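TCR alpha chain (Gallus gallus, PDB 6LIR) pairs with the TCR beta chain to form the chicken alpha-beta T-cell receptor, which probably recognises peptide antigen presented by MHC molecules. Local coordinates at residues Thr112-Leu120 against His184-Asp194. Numbering follows the deposited sequence.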
loop_
_atom_site.group_PDB
_atom_site.type_symbol
_atom_site.label_atom_id
_atom_site.label_comp_id
_atom_site.label_asym_id
_atom_site.label_seq_id
_atom_site.Cartn_x
_atom_site.Cartn_y
_atom_site.Cartn_z
ATOM N N THR A 112 25.149 2.017 -1.009
ATOM C CA THR A 112 26.452 1.492 -0.682
ATOM C C THR A 112 26.251 0.535 0.472
ATOM O O THR A 112 25.763 0.954 1.531
ATOM C CB THR A 112 27.386 2.609 -0.260
ATOM O OG1 THR A 112 26.912 3.183 0.960
ATOM C CG2 THR A 112 27.421 3.682 -1.343
ATOM N N PRO A 113 26.595 -0.738 0.340
ATOM C CA PRO A 113 26.238 -1.681 1.400
ATOM C C PRO A 113 27.200 -1.564 2.569
ATOM O O PRO A 113 28.394 -1.280 2.416
ATOM C CB PRO A 113 26.359 -3.051 0.717
ATOM C CG PRO A 113 26.382 -2.756 -0.757
ATOM C CD PRO A 113 27.017 -1.420 -0.898
ATOM N N SER A 114 26.650 -1.815 3.739
ATOM C CA SER A 114 27.357 -1.922 5.002
ATOM C C SER A 114 26.431 -2.713 5.911
ATOM O O SER A 114 25.911 -2.176 6.898
ATOM C CB SER A 114 27.689 -0.547 5.583
ATOM O OG SER A 114 28.789 -0.633 6.467
ATOM N N PRO A 115 26.172 -3.974 5.576
ATOM C CA PRO A 115 25.136 -4.733 6.283
ATOM C C PRO A 115 25.434 -4.834 7.767
ATOM O O PRO A 115 26.567 -5.096 8.174
ATOM C CB PRO A 115 25.162 -6.107 5.605
ATOM C CG PRO A 115 26.430 -6.174 4.835
ATOM C CD PRO A 115 27.064 -4.829 4.773
ATOM N N SER A 116 24.401 -4.611 8.576
ATOM C CA SER A 116 24.500 -4.795 10.014
ATOM C C SER A 116 23.227 -5.464 10.502
ATOM O O SER A 116 22.159 -5.322 9.901
ATOM C CB SER A 116 24.702 -3.471 10.751
ATOM O OG SER A 116 25.829 -2.783 10.253
ATOM N N VAL A 117 23.366 -6.226 11.576
ATOM C CA VAL A 117 22.265 -6.957 12.178
ATOM C C VAL A 117 22.198 -6.568 13.649
ATOM O O VAL A 117 23.236 -6.398 14.299
ATOM C CB VAL A 117 22.434 -8.478 11.979
ATOM C CG1 VAL A 117 21.413 -9.234 12.766
ATOM C CG2 VAL A 117 22.285 -8.828 10.505
ATOM N N TYR A 118 20.983 -6.426 14.178
ATOM C CA TYR A 118 20.806 -5.999 15.557
ATOM C C TYR A 118 19.608 -6.706 16.165
ATOM O O TYR A 118 18.637 -7.032 15.478
ATOM C CB TYR A 118 20.578 -4.484 15.685
ATOM C CG TYR A 118 21.561 -3.609 14.947
ATOM C CD1 TYR A 118 22.801 -3.306 15.494
ATOM C CD2 TYR A 118 21.241 -3.071 13.710
ATOM C CE1 TYR A 118 23.698 -2.497 14.821
ATOM C CE2 TYR A 118 22.130 -2.265 13.030
ATOM C CZ TYR A 118 23.354 -1.980 13.588
ATOM O OH TYR A 118 24.239 -1.175 12.909
ATOM N N ARG A 119 19.676 -6.901 17.475
ATOM C CA ARG A 119 18.576 -7.450 18.247
ATOM C C ARG A 119 17.922 -6.320 19.023
ATOM O O ARG A 119 18.609 -5.478 19.609
ATOM C CB ARG A 119 19.057 -8.526 19.219
ATOM C CG ARG A 119 19.008 -9.931 18.670
ATOM C CD ARG A 119 20.309 -10.656 18.945
ATOM N NE ARG A 119 20.598 -10.761 20.374
ATOM C CZ ARG A 119 20.206 -11.771 21.144
ATOM N NH1 ARG A 119 19.500 -12.769 20.626
ATOM N NH2 ARG A 119 20.515 -11.786 22.435
ATOM N N LEU A 120 16.597 -6.313 19.039
ATOM C CA LEU A 120 15.856 -5.276 19.730
ATOM C C LEU A 120 14.906 -5.909 20.729
ATOM O O LEU A 120 14.403 -7.018 20.524
ATOM C CB LEU A 120 15.044 -4.412 18.757
ATOM C CG LEU A 120 15.697 -3.945 17.458
ATOM C CD1 LEU A 120 14.721 -3.077 16.670
ATOM C CD2 LEU A 120 16.973 -3.190 17.751
ATOM N N HIS A 184 25.918 -12.219 4.077
ATOM C CA HIS A 184 25.917 -11.194 3.040
ATOM C C HIS A 184 27.231 -11.254 2.278
ATOM O O HIS A 184 28.307 -11.199 2.881
ATOM C CB HIS A 184 25.716 -9.798 3.646
ATOM C CG HIS A 184 25.404 -8.732 2.640
ATOM N ND1 HIS A 184 26.343 -8.242 1.757
ATOM C CD2 HIS A 184 24.264 -8.042 2.395
ATOM C CE1 HIS A 184 25.792 -7.307 1.003
ATOM N NE2 HIS A 184 24.531 -7.167 1.370
ATOM N N GLU A 185 27.124 -11.395 0.957
ATOM C CA GLU A 185 28.275 -11.455 0.062
ATOM C C GLU A 185 29.272 -10.347 0.367
ATOM O O GLU A 185 28.935 -9.160 0.320
ATOM C CB GLU A 185 27.798 -11.357 -1.387
ATOM C CG GLU A 185 28.883 -11.567 -2.429
ATOM C CD GLU A 185 28.316 -11.987 -3.774
ATOM O OE1 GLU A 185 28.410 -13.185 -4.115
ATOM O OE2 GLU A 185 27.772 -11.117 -4.486
ATOM N N GLY A 186 30.501 -10.743 0.692
ATOM C CA GLY A 186 31.563 -9.805 0.971
ATOM C C GLY A 186 31.634 -9.332 2.402
ATOM O O GLY A 186 32.447 -8.447 2.706
ATOM N N PHE A 187 30.802 -9.876 3.290
ATOM C CA PHE A 187 30.840 -9.517 4.699
ATOM C C PHE A 187 30.804 -10.724 5.629
ATOM O O PHE A 187 30.917 -10.548 6.846
ATOM C CB PHE A 187 29.695 -8.547 5.031
ATOM C CG PHE A 187 29.853 -7.201 4.379
ATOM C CD1 PHE A 187 30.459 -6.155 5.057
ATOM C CD2 PHE A 187 29.418 -6.987 3.079
ATOM C CE1 PHE A 187 30.619 -4.916 4.457
ATOM C CE2 PHE A 187 29.574 -5.753 2.473
ATOM C CZ PHE A 187 30.176 -4.715 3.164
ATOM N N GLY A 188 30.648 -11.936 5.094
ATOM C CA GLY A 188 30.747 -13.123 5.928
ATOM C C GLY A 188 29.539 -13.301 6.829
ATOM O O GLY A 188 28.392 -13.058 6.439
ATOM N N ILE A 189 29.803 -13.737 8.057
ATOM C CA ILE A 189 28.745 -14.057 9.008
ATOM C C ILE A 189 28.312 -12.786 9.722
ATOM O O ILE A 189 29.146 -12.021 10.220
ATOM C CB ILE A 189 29.224 -15.110 10.020
ATOM C CG1 ILE A 189 29.747 -16.356 9.308
ATOM C CG2 ILE A 189 28.099 -15.479 10.973
ATOM C CD1 ILE A 189 30.065 -17.493 10.256
ATOM N N LEU A 190 27.004 -12.556 9.774
ATOM C CA LEU A 190 26.431 -11.441 10.514
ATOM C C LEU A 190 25.550 -11.991 11.624
ATOM O O LEU A 190 24.670 -12.822 11.375
ATOM C CB LEU A 190 25.637 -10.518 9.587
ATOM C CG LEU A 190 26.470 -9.909 8.459
ATOM C CD1 LEU A 190 25.608 -9.049 7.559
ATOM C CD2 LEU A 190 27.628 -9.107 9.021
ATOM N N LYS A 191 25.808 -11.539 12.847
ATOM C CA LYS A 191 25.138 -12.016 14.047
ATOM C C LYS A 191 24.897 -10.825 14.962
ATOM O O LYS A 191 25.675 -9.868 14.963
ATOM C CB LYS A 191 25.951 -13.108 14.760
ATOM C CG LYS A 191 25.724 -14.504 14.185
ATOM C CD LYS A 191 26.936 -15.405 14.370
ATOM C CE LYS A 191 27.271 -15.569 15.835
ATOM N NZ LYS A 191 28.442 -16.455 16.077
ATOM N N GLY A 192 23.786 -10.852 15.690
ATOM C CA GLY A 192 23.437 -9.766 16.591
ATOM C C GLY A 192 23.768 -10.088 18.039
ATOM O O GLY A 192 23.665 -11.234 18.475
ATOM N N ASP A 193 24.179 -9.054 18.766
ATOM C CA ASP A 193 24.420 -9.054 20.206
ATOM C C ASP A 193 23.508 -7.999 20.836
ATOM O O ASP A 193 22.643 -7.423 20.168
ATOM C CB ASP A 193 25.901 -8.827 20.535
ATOM C CG ASP A 193 26.481 -7.616 19.843
ATOM O OD1 ASP A 193 25.761 -6.998 19.031
ATOM O OD2 ASP A 193 27.656 -7.282 20.110
ATOM N N ASP A 194 23.676 -7.764 22.129
ATOM C CA ASP A 194 22.793 -6.899 22.898
ATOM C C ASP A 194 23.613 -5.958 23.766
ATOM O O ASP A 194 24.842 -6.067 23.818
ATOM C CB ASP A 194 21.861 -7.778 23.751
ATOM C CG ASP A 194 20.512 -7.981 23.103
ATOM O OD1 ASP A 194 19.785 -6.982 22.908
ATOM O OD2 ASP A 194 20.183 -9.141 22.783
#
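H184 receives P115 on one face of its imidazole: CG of P115 lies 3.6 Å from the ring centroid, only 16° off the normal, a CH-pi contact. The ring is fixed by its own polar atoms, ND1 donating to the carbonyl O of E185 at 3.1 Å from above the carbonyl plane, and NE2 bonding to the backbone N of S137. With an alanine here, CG of P115 would probably lose the ring face it packs on, and the amide of S137 its acceptor. After the turn closed by the amide of F187 on the carbonyl of H184, the F187 ring takes the same proline on its face. Here CD of P115 stands almost exactly over the centre, 3.3 Å from the centroid, so two rings grip one pyrrolidine. L190, with CG beside its backbone N and chi2 extended, brings CD1 to 3.6 Å from CB of P115, while its CB meets CG2 of V117. At G192 the backbone passes close to R119, whose CD sits 3.4 Å from the carbonyl O of G192; a side chain there would be tight against that CD. D194 ends the run with a salt bridge, OD2 to NH2 of R119 at 2.7 Å, but the hydrogen bond within it is weak (117°) and the guanidinium and carboxylate planes are 62° apart. NH1 of R119 has a second carboxylate, E129. The contact joins strand 116-121 and the proline-containing loop leading into it to the hairpin of strands 181-184 and 188-191 and the tail after it, consistent with the two layers of an immunoglobulin-like constant-domain sandwich.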